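Local coordinates for Rx protein (Solanum tuberosum, PDB 4M70) that probably acts as an intracellular NB-LRR plant disease-resistance protein that senses pathogen avirulence factors and triggers defence, including the hypersensitive response, seen here as its N-terminal coiled-coil domain, at residues V10-L13 / M14-I17; T16-Q19 / S20-L23; D27-P30 / F31-K34; L55-L58 / E59-V63; E87-S90 / R91-E95. All blocks are in the same frame, centred on the assembly; numbering follows the deposited sequence.

All five contacts are local, each lying along one helix or at its start in the four-helix coiled-coil domain of Rx. Contacts 1 and 2 overlap at T16 and I17 on helix 4-24, their centres 9 Å apart. Contact 3 opens the next helix, 29-42, with its centre 11 Å from each of them, and touches both. Contact 4 begins helix 56-81 beyond an unmodelled gap and meets contact 1 where I62 packs on V10. Contact 5 comes last, near the start of helix 86-119; its centre is 31 Å from that of contact 4, across the middle of the chain. The series thus samples all four helices and spans much of the length of the bundle.

Contact 1: V10-L13 / M14-I17; sequences VTSL and MRTI
M14 reaches back over the preceding turn to V10, and its side chain can be followed atom by atom. CB lies 3.4 Å from T11 O. Because CG stands anti to the carbonyl carbon (chi1 -77°), it is directed back along the helix and settles 3.3 Å from V10 O, the same oxygen that accepts the M14 backbone N-H. SD then meets the CG1 methyl of V10 at 3.9 Å, the two side chains running across each other at a slant. Past the bend at chi3, CE leaves this turn behind. Outside the pair, M14 packs on Y32 and R39 of helix 29-42, whereas V10 packs on I62 of helix 56-81. Helix 4-24 thus occupies its place in the four-helix bundle with apolar residues turned to two different neighbours. L13 and I17 add a looser apolar pair, CG of L13 standing 4.3 Å from CD1 of I17; both side chains also rest on L35. On the more exposed flank, R15 folds its guanidinium back so that S12 CA and T11 O lie over one of its faces. NH1 of R15 is 3.8 Å from the CG2 methyl of T11, a packing contact and nothing more. The T11 hydroxyl is engaged elsewhere, with Y7 O and R39 NH1. T16 carries its OG1 to 2.9 Å from S12 O, but its single proton also has OE2 of E70 within reach, and which oxygen receives it is not settled. Beneath these side chains, I17 N donates to L13 O at 2.9 Å.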
loop_
_atom_site.group_PDB
_atom_site.type_symbol
_atom_site.label_atom_id
_atom_site.label_comp_id
_atom_site.label_asym_id
_atom_site.label_seq_id
_atom_site.Cartn_x
_atom_site.Cartn_y
_atom_site.Cartn_z
ATOM N N VAL A 10 -4.878 -0.932 9.376
ATOM C CA VAL A 10 -5.030 -1.760 8.180
ATOM C C VAL A 10 -6.487 -1.794 7.726
ATOM O O VAL A 10 -6.776 -1.730 6.530
ATOM C CB VAL A 10 -4.490 -3.202 8.402
ATOM C CG1 VAL A 10 -4.869 -4.116 7.238
ATOM C CG2 VAL A 10 -2.981 -3.181 8.585
ATOM N N THR A 11 -7.407 -1.850 8.687
ATOM C CA THR A 11 -8.838 -1.808 8.377
ATOM C C THR A 11 -9.206 -0.505 7.671
ATOM O O THR A 11 -9.941 -0.492 6.664
ATOM C CB THR A 11 -9.691 -1.936 9.658
ATOM O OG1 THR A 11 -9.405 -3.183 10.308
ATOM C CG2 THR A 11 -11.179 -1.860 9.328
ATOM N N SER A 12 -8.668 0.589 8.195
ATOM C CA SER A 12 -8.917 1.896 7.614
ATOM C C SER A 12 -8.344 1.976 6.195
ATOM O O SER A 12 -8.971 2.542 5.297
ATOM C CB SER A 12 -8.337 2.985 8.516
ATOM O OG SER A 12 -8.665 4.272 8.028
ATOM N N LEU A 13 -7.168 1.386 5.993
ATOM C CA LEU A 13 -6.538 1.358 4.672
ATOM C C LEU A 13 -7.358 0.540 3.666
ATOM O O LEU A 13 -7.460 0.902 2.491
ATOM C CB LEU A 13 -5.104 0.818 4.766
ATOM C CG LEU A 13 -4.328 0.730 3.450
ATOM C CD1 LEU A 13 -4.381 2.063 2.702
ATOM C CD2 LEU A 13 -2.887 0.300 3.681
ATOM N N MET A 14 -7.920 -0.572 4.134
ATOM C CA MET A 14 -8.785 -1.415 3.314
ATOM C C MET A 14 -9.987 -0.586 2.860
ATOM O O MET A 14 -10.336 -0.552 1.666
ATOM C CB MET A 14 -9.236 -2.645 4.117
ATOM C CG MET A 14 -8.158 -3.732 4.260
ATOM S SD MET A 14 -8.359 -4.826 5.694
ATOM C CE MET A 14 -9.897 -5.660 5.306
ATOM N N ARG A 15 -10.613 0.088 3.820
ATOM C CA ARG A 15 -11.766 0.941 3.532
ATOM C C ARG A 15 -11.417 2.058 2.534
ATOM O O ARG A 15 -12.199 2.370 1.624
ATOM C CB ARG A 15 -12.316 1.514 4.841
ATOM C CG ARG A 15 -13.800 1.830 4.841
ATOM C CD ARG A 15 -14.322 1.916 6.269
ATOM N NE ARG A 15 -13.442 2.725 7.107
ATOM C CZ ARG A 15 -13.028 2.379 8.324
ATOM N NH1 ARG A 15 -13.417 1.232 8.867
ATOM N NH2 ARG A 15 -12.226 3.189 9.001
ATOM N N THR A 16 -10.235 2.647 2.707
ATOM C CA THR A 16 -9.756 3.711 1.828
ATOM C C THR A 16 -9.553 3.195 0.409
ATOM O O THR A 16 -9.912 3.853 -0.575
ATOM C CB THR A 16 -8.434 4.307 2.353
ATOM O OG1 THR A 16 -8.658 4.926 3.626
ATOM C CG2 THR A 16 -7.869 5.332 1.376
ATOM N N ILE A 17 -9.000 1.992 0.315
ATOM C CA ILE A 17 -8.788 1.354 -0.972
ATOM C C ILE A 17 -10.120 1.124 -1.676
ATOM O O ILE A 17 -10.254 1.419 -2.864
ATOM C CB ILE A 17 -8.009 0.036 -0.826
ATOM C CG1 ILE A 17 -6.523 0.329 -0.609
ATOM C CG2 ILE A 17 -8.183 -0.836 -2.057
ATOM C CD1 ILE A 17 -5.708 -0.887 -0.231
#

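Contact 2: T16-Q19 / S20-L23; sequences TIHQ and SMEL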
loop_
_atom_site.group_PDB
_atom_site.type_symbol
_atom_site.label_atom_id
_atom_site.label_comp_id
_atom_site.label_asym_id
_atom_site.label_seq_id
_atom_site.Cartn_x
_atom_site.Cartn_y
_atom_site.Cartn_z
ATOM N N THR A 16 -10.235 2.647 2.707
ATOM C CA THR A 16 -9.756 3.711 1.828
ATOM C C THR A 16 -9.553 3.195 0.409
ATOM O O THR A 16 -9.912 3.853 -0.575
ATOM C CB THR A 16 -8.434 4.307 2.353
ATOM O OG1 THR A 16 -8.658 4.926 3.626
ATOM C CG2 THR A 16 -7.869 5.332 1.376
ATOM N N ILE A 17 -9.000 1.992 0.315
ATOM C CA ILE A 17 -8.788 1.354 -0.972
ATOM C C ILE A 17 -10.120 1.124 -1.676
ATOM O O ILE A 17 -10.254 1.419 -2.864
ATOM C CB ILE A 17 -8.009 0.036 -0.826
ATOM C CG1 ILE A 17 -6.523 0.329 -0.609
ATOM C CG2 ILE A 17 -8.183 -0.836 -2.057
ATOM C CD1 ILE A 17 -5.708 -0.887 -0.231
ATOM N N HIS A 18 -11.114 0.616 -0.951
ATOM C CA HIS A 18 -12.436 0.454 -1.555
ATOM C C HIS A 18 -13.068 1.783 -2.000
ATOM O O HIS A 18 -13.714 1.837 -3.055
ATOM C CB HIS A 18 -13.375 -0.337 -0.644
ATOM C CG HIS A 18 -13.359 -1.812 -0.918
ATOM N ND1 HIS A 18 -14.146 -2.710 -0.229
ATOM C CD2 HIS A 18 -12.642 -2.541 -1.803
ATOM C CE1 HIS A 18 -13.919 -3.930 -0.687
ATOM N NE2 HIS A 18 -13.009 -3.856 -1.640
ATOM N N GLN A 19 -12.895 2.845 -1.209
ATOM C CA GLN A 19 -13.385 4.167 -1.613
ATOM C C GLN A 19 -12.724 4.628 -2.916
ATOM O O GLN A 19 -13.389 5.164 -3.821
ATOM C CB GLN A 19 -13.163 5.194 -0.500
ATOM C CG GLN A 19 -14.040 4.976 0.729
ATOM C CD GLN A 19 -13.701 5.923 1.868
ATOM O OE1 GLN A 19 -12.566 6.391 1.987
ATOM N NE2 GLN A 19 -14.687 6.217 2.706
ATOM N N SER A 20 -11.414 4.405 -3.006
ATOM C CA SER A 20 -10.672 4.727 -4.216
ATOM C C SER A 20 -11.178 3.899 -5.392
ATOM O O SER A 20 -11.262 4.403 -6.502
ATOM C CB SER A 20 -9.172 4.500 -4.018
ATOM O OG SER A 20 -8.438 4.849 -5.184
ATOM N N MET A 21 -11.508 2.633 -5.146
ATOM C CA MET A 21 -12.033 1.764 -6.203
ATOM C C MET A 21 -13.363 2.284 -6.720
ATOM O O MET A 21 -13.593 2.346 -7.928
ATOM C CB MET A 21 -12.196 0.318 -5.720
ATOM C CG MET A 21 -10.893 -0.446 -5.562
ATOM S SD MET A 21 -11.081 -2.082 -4.809
ATOM C CE MET A 21 -12.151 -2.903 -5.999
ATOM N N GLU A 22 -14.235 2.661 -5.789
ATOM C CA GLU A 22 -15.537 3.211 -6.140
ATOM C C GLU A 22 -15.395 4.476 -6.973
ATOM O O GLU A 22 -16.140 4.683 -7.933
ATOM C CB GLU A 22 -16.351 3.512 -4.883
ATOM C CG GLU A 22 -16.820 2.282 -4.126
ATOM C CD GLU A 22 -17.684 2.634 -2.929
ATOM O OE1 GLU A 22 -18.149 3.793 -2.847
ATOM O OE2 GLU A 22 -17.889 1.754 -2.066
ATOM N N LEU A 23 -14.438 5.325 -6.609
ATOM C CA LEU A 23 -14.276 6.583 -7.331
ATOM C C LEU A 23 -13.570 6.438 -8.680
ATOM O O LEU A 23 -13.980 7.040 -9.675
ATOM C CB LEU A 23 -13.529 7.607 -6.479
ATOM C CG LEU A 23 -13.448 8.952 -7.199
ATOM C CD1 LEU A 23 -14.858 9.494 -7.446
ATOM C CD2 LEU A 23 -12.593 9.955 -6.436
#
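H18 and M21 lie side by side and point the same way on helix 4-24, one of the four helices of the coiled-coil bundle. This is the tight part of the contact. SD of M21 approaches the imidazole at its edge, 3.4 Å from H18 CD2, in a Met-aromatic contact made near the ring plane; the line from SD to the ring centroid lies 78° off the ring normal. In the methionine, a chi1 of -74° lays CG beside the backbone N and 3.3 Å from I17 O. The same sulfur is also 4.2 Å from the CG2 methyl of I17, a slacker touch. The histidine is held from beyond the helix as well, its NE2 being hydrogen-bonded to OE1 of Q29. Buried S20 turns to helix 56-81, where its hydroxyl is hydrogen-bonded to that of S77. The side made by Q19, E22 and L23 is different: these residues are exposed, and across this contact they meet mainly through backbone and CB atoms, with L23 N donating to Q19 O. E22 has an extended chain whose carboxylate stays well away from the imidazole, while its CG sits 3.3 Å from H18 O.

Contact 3: D27-P30 / F31-K34; sequences DLQP and FYEK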
loop_
_atom_site.group_PDB
_atom_site.type_symbol
_atom_site.label_atom_id
_atom_site.label_comp_id
_atom_site.label_asym_id
_atom_site.label_seq_id
_atom_site.Cartn_x
_atom_site.Cartn_y
_atom_site.Cartn_z
ATOM N N ASP A 27 -8.480 -1.365 -10.438
ATOM C CA ASP A 27 -8.500 -2.728 -9.941
ATOM C C ASP A 27 -7.557 -2.809 -8.759
ATOM O O ASP A 27 -6.368 -3.083 -8.912
ATOM C CB ASP A 27 -8.056 -3.697 -11.039
ATOM C CG ASP A 27 -8.090 -5.142 -10.592
ATOM O OD1 ASP A 27 -8.938 -5.489 -9.740
ATOM O OD2 ASP A 27 -7.253 -5.927 -11.082
ATOM N N LEU A 28 -8.095 -2.545 -7.574
ATOM C CA LEU A 28 -7.286 -2.525 -6.366
ATOM C C LEU A 28 -7.653 -3.676 -5.431
ATOM O O LEU A 28 -7.063 -3.823 -4.360
ATOM C CB LEU A 28 -7.468 -1.184 -5.651
ATOM C CG LEU A 28 -7.235 0.052 -6.532
ATOM C CD1 LEU A 28 -7.490 1.361 -5.772
ATOM C CD2 LEU A 28 -5.828 0.042 -7.097
ATOM N N GLN A 29 -8.621 -4.490 -5.840
ATOM C CA GLN A 29 -9.069 -5.615 -5.017
ATOM C C GLN A 29 -7.957 -6.593 -4.587
ATOM O O GLN A 29 -8.017 -7.123 -3.481
ATOM C CB GLN A 29 -10.248 -6.354 -5.665
ATOM C CG GLN A 29 -10.957 -7.342 -4.732
ATOM C CD GLN A 29 -11.649 -6.672 -3.551
ATOM O OE1 GLN A 29 -11.952 -5.478 -3.581
ATOM N NE2 GLN A 29 -11.898 -7.447 -2.499
ATOM N N PRO A 30 -6.956 -6.858 -5.456
ATOM C CA PRO A 30 -5.861 -7.705 -4.959
ATOM C C PRO A 30 -5.143 -7.111 -3.748
ATOM O O PRO A 30 -4.796 -7.853 -2.818
ATOM C CB PRO A 30 -4.902 -7.775 -6.157
ATOM C CG PRO A 30 -5.323 -6.666 -7.078
ATOM C CD PRO A 30 -6.799 -6.580 -6.895
ATOM N N PHE A 31 -4.938 -5.795 -3.753
ATOM C CA PHE A 31 -4.336 -5.119 -2.610
ATOM C C PHE A 31 -5.213 -5.297 -1.381
ATOM O O PHE A 31 -4.723 -5.597 -0.294
ATOM C CB PHE A 31 -4.161 -3.623 -2.879
ATOM C CG PHE A 31 -3.195 -3.299 -3.983
ATOM C CD1 PHE A 31 -3.643 -2.752 -5.173
ATOM C CD2 PHE A 31 -1.839 -3.535 -3.827
ATOM C CE1 PHE A 31 -2.754 -2.441 -6.187
ATOM C CE2 PHE A 31 -0.943 -3.227 -4.831
ATOM C CZ PHE A 31 -1.402 -2.680 -6.016
ATOM N N TYR A 32 -6.513 -5.113 -1.573
ATOM C CA TYR A 32 -7.496 -5.258 -0.507
ATOM C C TYR A 32 -7.415 -6.660 0.109
ATOM O O TYR A 32 -7.373 -6.804 1.329
ATOM C CB TYR A 32 -8.892 -4.982 -1.071
ATOM C CG TYR A 32 -10.006 -4.955 -0.055
ATOM C CD1 TYR A 32 -10.752 -6.093 0.219
ATOM C CD2 TYR A 32 -10.330 -3.779 0.614
ATOM C CE1 TYR A 32 -11.781 -6.065 1.145
ATOM C CE2 TYR A 32 -11.354 -3.743 1.537
ATOM C CZ TYR A 32 -12.076 -4.887 1.801
ATOM O OH TYR A 32 -13.103 -4.851 2.721
ATOM N N GLU A 33 -7.386 -7.685 -0.739
ATOM C CA GLU A 33 -7.343 -9.073 -0.279
ATOM C C GLU A 33 -6.043 -9.400 0.449
ATOM O O GLU A 33 -6.049 -10.088 1.477
ATOM C CB GLU A 33 -7.528 -10.039 -1.453
ATOM C CG GLU A 33 -8.912 -10.016 -2.089
ATOM C CD GLU A 33 -9.986 -10.559 -1.160
ATOM O OE1 GLU A 33 -9.644 -11.347 -0.250
ATOM O OE2 GLU A 33 -11.173 -10.213 -1.349
ATOM N N LYS A 34 -4.930 -8.902 -0.080
ATOM C CA LYS A 34 -3.643 -9.117 0.567
ATOM C C LYS A 34 -3.604 -8.447 1.939
ATOM O O LYS A 34 -3.092 -9.012 2.918
ATOM C CB LYS A 34 -2.515 -8.587 -0.318
ATOM C CG LYS A 34 -1.118 -8.905 0.169
ATOM C CD LYS A 34 -0.064 -8.318 -0.769
ATOM C CE LYS A 34 -0.180 -8.874 -2.185
ATOM N NZ LYS A 34 0.838 -8.281 -3.109
#
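Q29 reaches one turn ahead to E33 at the start of helix 29-42, the second helix of the four-helix bundle. The side-chain hydrogen bond between them runs from Q29 NE2 to E33 OE2, 3.1 Å long with an angle of 147° at the hydrogen. The acceptor lies close to the amide plane of Q29, but the donor meets OE2 on its anti side and 26° out of the carboxylate plane. The bend of Q29 at chi2 (65°) brings the amide forward along the helix. Its other end is taken by helix 4-24, since OE1 is hydrogen-bonded to NE2 of H18, so partners on two helices fix the rotation of the amide. Backbone bonds begin the helix as well: Y32 N donates to L28 O at 3.1 Å, and K34 N to P30 O at 2.9 Å. P30, without an N-H, sits in the first turn, where none is needed for an intrahelical bond.

Among the packing contacts, the Q29 amide runs alongside the Y32 ring, with NE2 3.2 Å from CD1 of Y32; that ring is also stacked with H18. L28 and F31 make the apolar pair, L28 CD2 lying 4.0 Å from F31 CD1. L28 also faces F97, and F31 faces L104, both of helix 86-119. F31 presents its ring edge to the L28 backbone, with CD1 of F31 in plane with L28 CA at 3.8 Å.

Contact 4: L55-L58 / E59-V63; sequences LTIL and EVEIV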
loop_
_atom_site.group_PDB
_atom_site.type_symbol
_atom_site.label_atom_id
_atom_site.label_comp_id
_atom_site.label_asym_id
_atom_site.label_seq_id
_atom_site.Cartn_x
_atom_site.Cartn_y
_atom_site.Cartn_z
ATOM N N LEU A 55 7.842 -5.404 19.621
ATOM C CA LEU A 55 6.629 -5.587 18.832
ATOM C C LEU A 55 5.844 -4.282 18.719
ATOM O O LEU A 55 5.257 -3.990 17.676
ATOM C CB LEU A 55 5.745 -6.671 19.456
ATOM C CG LEU A 55 6.089 -8.128 19.139
ATOM C CD1 LEU A 55 5.158 -9.066 19.888
ATOM C CD2 LEU A 55 6.003 -8.377 17.641
ATOM N N THR A 56 5.830 -3.510 19.800
ATOM C CA THR A 56 5.145 -2.222 19.810
ATOM C C THR A 56 5.765 -1.335 18.737
ATOM O O THR A 56 5.074 -0.573 18.062
ATOM C CB THR A 56 5.181 -1.549 21.202
ATOM O OG1 THR A 56 4.350 -2.285 22.111
ATOM C CG2 THR A 56 4.668 -0.120 21.127
ATOM N N ILE A 57 7.078 -1.465 18.572
ATOM C CA ILE A 57 7.799 -0.740 17.536
ATOM C C ILE A 57 7.273 -1.131 16.157
ATOM O O ILE A 57 7.000 -0.263 15.323
ATOM C CB ILE A 57 9.317 -1.001 17.628
ATOM C CG1 ILE A 57 9.858 -0.466 18.958
ATOM C CG2 ILE A 57 10.049 -0.339 16.477
ATOM C CD1 ILE A 57 11.298 -0.845 19.245
ATOM N N LEU A 58 7.103 -2.432 15.932
ATOM C CA LEU A 58 6.538 -2.912 14.674
ATOM C C LEU A 58 5.129 -2.369 14.456
ATOM O O LEU A 58 4.758 -2.017 13.334
ATOM C CB LEU A 58 6.508 -4.443 14.641
ATOM C CG LEU A 58 7.838 -5.192 14.738
ATOM C CD1 LEU A 58 7.598 -6.684 14.804
ATOM C CD2 LEU A 58 8.716 -4.852 13.553
ATOM N N GLU A 59 4.348 -2.301 15.530
ATOM C CA GLU A 59 2.985 -1.792 15.440
ATOM C C GLU A 59 2.998 -0.317 15.043
ATOM O O GLU A 59 2.159 0.128 14.260
ATOM C CB GLU A 59 2.225 -2.023 16.747
ATOM C CG GLU A 59 0.760 -1.637 16.663
ATOM C CD GLU A 59 -0.070 -2.282 17.750
ATOM O OE1 GLU A 59 -1.304 -2.388 17.577
ATOM O OE2 GLU A 59 0.516 -2.709 18.765
ATOM N N VAL A 60 3.945 0.437 15.596
ATOM C CA VAL A 60 4.135 1.832 15.212
ATOM C C VAL A 60 4.438 1.909 13.717
ATOM O O VAL A 60 3.847 2.720 12.989
ATOM C CB VAL A 60 5.284 2.493 16.014
ATOM C CG1 VAL A 60 5.642 3.857 15.432
ATOM C CG2 VAL A 60 4.906 2.628 17.480
ATOM N N GLU A 61 5.336 1.038 13.264
ATOM C CA GLU A 61 5.712 0.984 11.851
ATOM C C GLU A 61 4.502 0.749 10.931
ATOM O O GLU A 61 4.278 1.501 9.967
ATOM C CB GLU A 61 6.771 -0.112 11.631
ATOM C CG GLU A 61 8.028 0.058 12.489
ATOM C CD GLU A 61 8.984 -1.123 12.395
ATOM O OE1 GLU A 61 8.642 -2.127 11.731
ATOM O OE2 GLU A 61 10.068 -1.056 13.017
ATOM N N ILE A 62 3.703 -0.264 11.265
ATOM C CA ILE A 62 2.509 -0.589 10.493
ATOM C C ILE A 62 1.486 0.543 10.506
ATOM O O ILE A 62 0.935 0.910 9.462
ATOM C CB ILE A 62 1.834 -1.882 11.002
ATOM C CG1 ILE A 62 2.713 -3.104 10.722
ATOM C CG2 ILE A 62 0.487 -2.081 10.336
ATOM C CD1 ILE A 62 2.120 -4.414 11.224
ATOM N N VAL A 63 1.235 1.089 11.690
ATOM C CA VAL A 63 0.277 2.177 11.836
ATOM C C VAL A 63 0.626 3.396 10.988
ATOM O O VAL A 63 -0.201 3.864 10.186
ATOM C CB VAL A 63 0.125 2.588 13.320
ATOM C CG1 VAL A 63 -0.522 3.966 13.453
ATOM C CG2 VAL A 63 -0.673 1.544 14.074
#
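The carbonyl oxygen of I57 accepts the backbone N-H of E61 at 2.9 Å, and the side chain of the same glutamate folds against it, CG of E61 lying only 3.0 Å from I57 O. Its first torsion (chi1 -57°) turns the extended E61 chain back over the previous turn. The carboxylate ends among aliphatic groups of two residues: OE2 is 3.5 Å from the CG2 methyl of I57, while OE1 is 3.3 Å from CD2 of L58. E61 also touches T110 of helix 86-119. The turn belongs to the start of helix 56-81, the third helix of the bundle and the first ordered one after an unmodelled segment. L58 and I62 are the buried residues here: L58 rests on Q113 and W114 of helix 86-119, and I62 on T110 of that helix and on A6 and V10 of helix 4-24. E59 spends its polar end outside the pair: OE1 is hydrogen-bonded to the backbone nitrogen of A6, near the start of helix 4-24. On the exposed side V60 hugs the backbone of the preceding turn, its CG2 methyl 3.3 Å from T56 O.

Contact 5: E87-S90 / R91-E95; sequences EERS and RAMWE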
loop_
_atom_site.group_PDB
_atom_site.type_symbol
_atom_site.label_atom_id
_atom_site.label_comp_id
_atom_site.label_asym_id
_atom_site.label_seq_id
_atom_site.Cartn_x
_atom_site.Cartn_y
_atom_site.Cartn_z
ATOM N N GLU A 87 -3.402 11.502 -19.880
ATOM C CA GLU A 87 -2.098 11.504 -19.212
ATOM C C GLU A 87 -2.202 11.734 -17.705
ATOM O O GLU A 87 -1.574 11.022 -16.916
ATOM C CB GLU A 87 -1.175 12.561 -19.829
ATOM C CG GLU A 87 0.143 12.722 -19.072
ATOM C CD GLU A 87 1.059 13.773 -19.671
ATOM O OE1 GLU A 87 0.775 14.252 -20.789
ATOM O OE2 GLU A 87 2.074 14.113 -19.025
ATOM N N GLU A 88 -3.001 12.723 -17.313
ATOM C CA GLU A 88 -3.169 13.068 -15.904
ATOM C C GLU A 88 -3.800 11.888 -15.174
ATOM O O GLU A 88 -3.379 11.504 -14.069
ATOM C CB GLU A 88 -4.056 14.311 -15.773
ATOM C CG GLU A 88 -3.396 15.627 -16.198
ATOM C CD GLU A 88 -4.356 16.811 -16.154
ATOM O OE1 GLU A 88 -5.585 16.590 -16.091
ATOM O OE2 GLU A 88 -3.880 17.966 -16.192
ATOM N N ARG A 89 -4.794 11.300 -15.833
ATOM C CA ARG A 89 -5.510 10.142 -15.324
ATOM C C ARG A 89 -4.576 8.965 -15.077
ATOM O O ARG A 89 -4.556 8.383 -13.983
ATOM C CB ARG A 89 -6.592 9.729 -16.324
ATOM C CG ARG A 89 -7.561 8.684 -15.810
ATOM C CD ARG A 89 -8.616 8.353 -16.855
ATOM N NE ARG A 89 -9.538 7.325 -16.381
ATOM C CZ ARG A 89 -10.571 7.565 -15.579
ATOM N NH1 ARG A 89 -10.820 8.800 -15.162
ATOM N NH2 ARG A 89 -11.357 6.569 -15.195
ATOM N N SER A 90 -3.798 8.623 -16.099
ATOM C CA SER A 90 -2.893 7.486 -16.000
ATOM C C SER A 90 -1.805 7.702 -14.959
ATOM O O SER A 90 -1.461 6.784 -14.221
ATOM C CB SER A 90 -2.266 7.165 -17.360
ATOM O OG SER A 90 -1.337 8.163 -17.746
ATOM N N ARG A 91 -1.258 8.912 -14.912
ATOM C CA ARG A 91 -0.241 9.230 -13.917
ATOM C C ARG A 91 -0.802 9.040 -12.506
ATOM O O ARG A 91 -0.141 8.452 -11.642
ATOM C CB ARG A 91 0.312 10.642 -14.127
ATOM C CG ARG A 91 1.318 11.097 -13.079
ATOM C CD ARG A 91 1.775 12.513 -13.383
ATOM N NE ARG A 91 2.478 12.571 -14.665
ATOM C CZ ARG A 91 3.016 13.673 -15.185
ATOM N NH1 ARG A 91 2.938 14.825 -14.533
ATOM N NH2 ARG A 91 3.633 13.623 -16.358
ATOM N N ALA A 92 -2.018 9.533 -12.275
ATOM C CA ALA A 92 -2.645 9.365 -10.961
ATOM C C ALA A 92 -2.924 7.895 -10.597
ATOM O O ALA A 92 -2.641 7.458 -9.465
ATOM C CB ALA A 92 -3.919 10.197 -10.870
ATOM N N MET A 93 -3.464 7.133 -11.550
ATOM C CA MET A 93 -3.712 5.706 -11.324
ATOM C C MET A 93 -2.412 4.992 -10.981
ATOM O O MET A 93 -2.338 4.224 -10.013
ATOM C CB MET A 93 -4.352 5.050 -12.551
ATOM C CG MET A 93 -5.805 5.405 -12.804
ATOM S SD MET A 93 -6.421 4.601 -14.301
ATOM C CE MET A 93 -6.344 2.868 -13.837
ATOM N N TRP A 94 -1.384 5.283 -11.772
ATOM C CA TRP A 94 -0.065 4.697 -11.597
ATOM C C TRP A 94 0.447 4.999 -10.205
ATOM O O TRP A 94 1.044 4.141 -9.543
ATOM C CB TRP A 94 0.904 5.266 -12.638
ATOM C CG TRP A 94 2.266 4.621 -12.650
ATOM C CD1 TRP A 94 2.711 3.657 -13.512
ATOM C CD2 TRP A 94 3.355 4.888 -11.750
ATOM N NE1 TRP A 94 4.010 3.318 -13.208
ATOM C CE2 TRP A 94 4.425 4.058 -12.135
ATOM C CE3 TRP A 94 3.526 5.751 -10.664
ATOM C CZ2 TRP A 94 5.650 4.068 -11.463
ATOM C CZ3 TRP A 94 4.743 5.755 -10.001
ATOM C CH2 TRP A 94 5.787 4.919 -10.403
ATOM N N GLU A 95 0.223 6.232 -9.768
ATOM C CA GLU A 95 0.675 6.640 -8.453
ATOM C C GLU A 95 -0.021 5.816 -7.362
ATOM O O GLU A 95 0.615 5.385 -6.387
ATOM C CB GLU A 95 0.446 8.134 -8.246
ATOM C CG GLU A 95 1.215 8.674 -7.068
ATOM C CD GLU A 95 2.711 8.625 -7.311
ATOM O OE1 GLU A 95 3.123 8.756 -8.484
ATOM O OE2 GLU A 95 3.474 8.453 -6.336
#
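From E87 to E95 the backbone is regular alpha helix, R91, A92, M93 and W94 donating to the oxygens four residues earlier. E87 O is gripped twice, by R91 N at 2.9 Å and by S90 OG at 3.0 Å, both arriving from the same face of the carbonyl plane. The serine manages this because chi1 (70°) places OG between its own N and carbonyl carbon, folding the hydroxyl back on the helix. E87 and R91 also pair through their ends, lying side by side and pointing the same way. OE2 of E87 comes within 3.1 Å of R91 NH2, but it stands well out of the guanidinium plane, and the two flat groups are 67° apart. The salt bridge is therefore one of charge alone, without an N-H aimed at the oxygen. M93 keeps close to the backbone, CG lying 3.4 Å from R89 O. The Glu-Arg pair lies on the exposed side, and R91 and W94 are packed on by a chain of another protein. W94 also stacks with F98 one turn on, M93 touches C26 in the loop before helix 29-42, and buried A92 seats this helix against E76, N79 and V80 of helix 56-81.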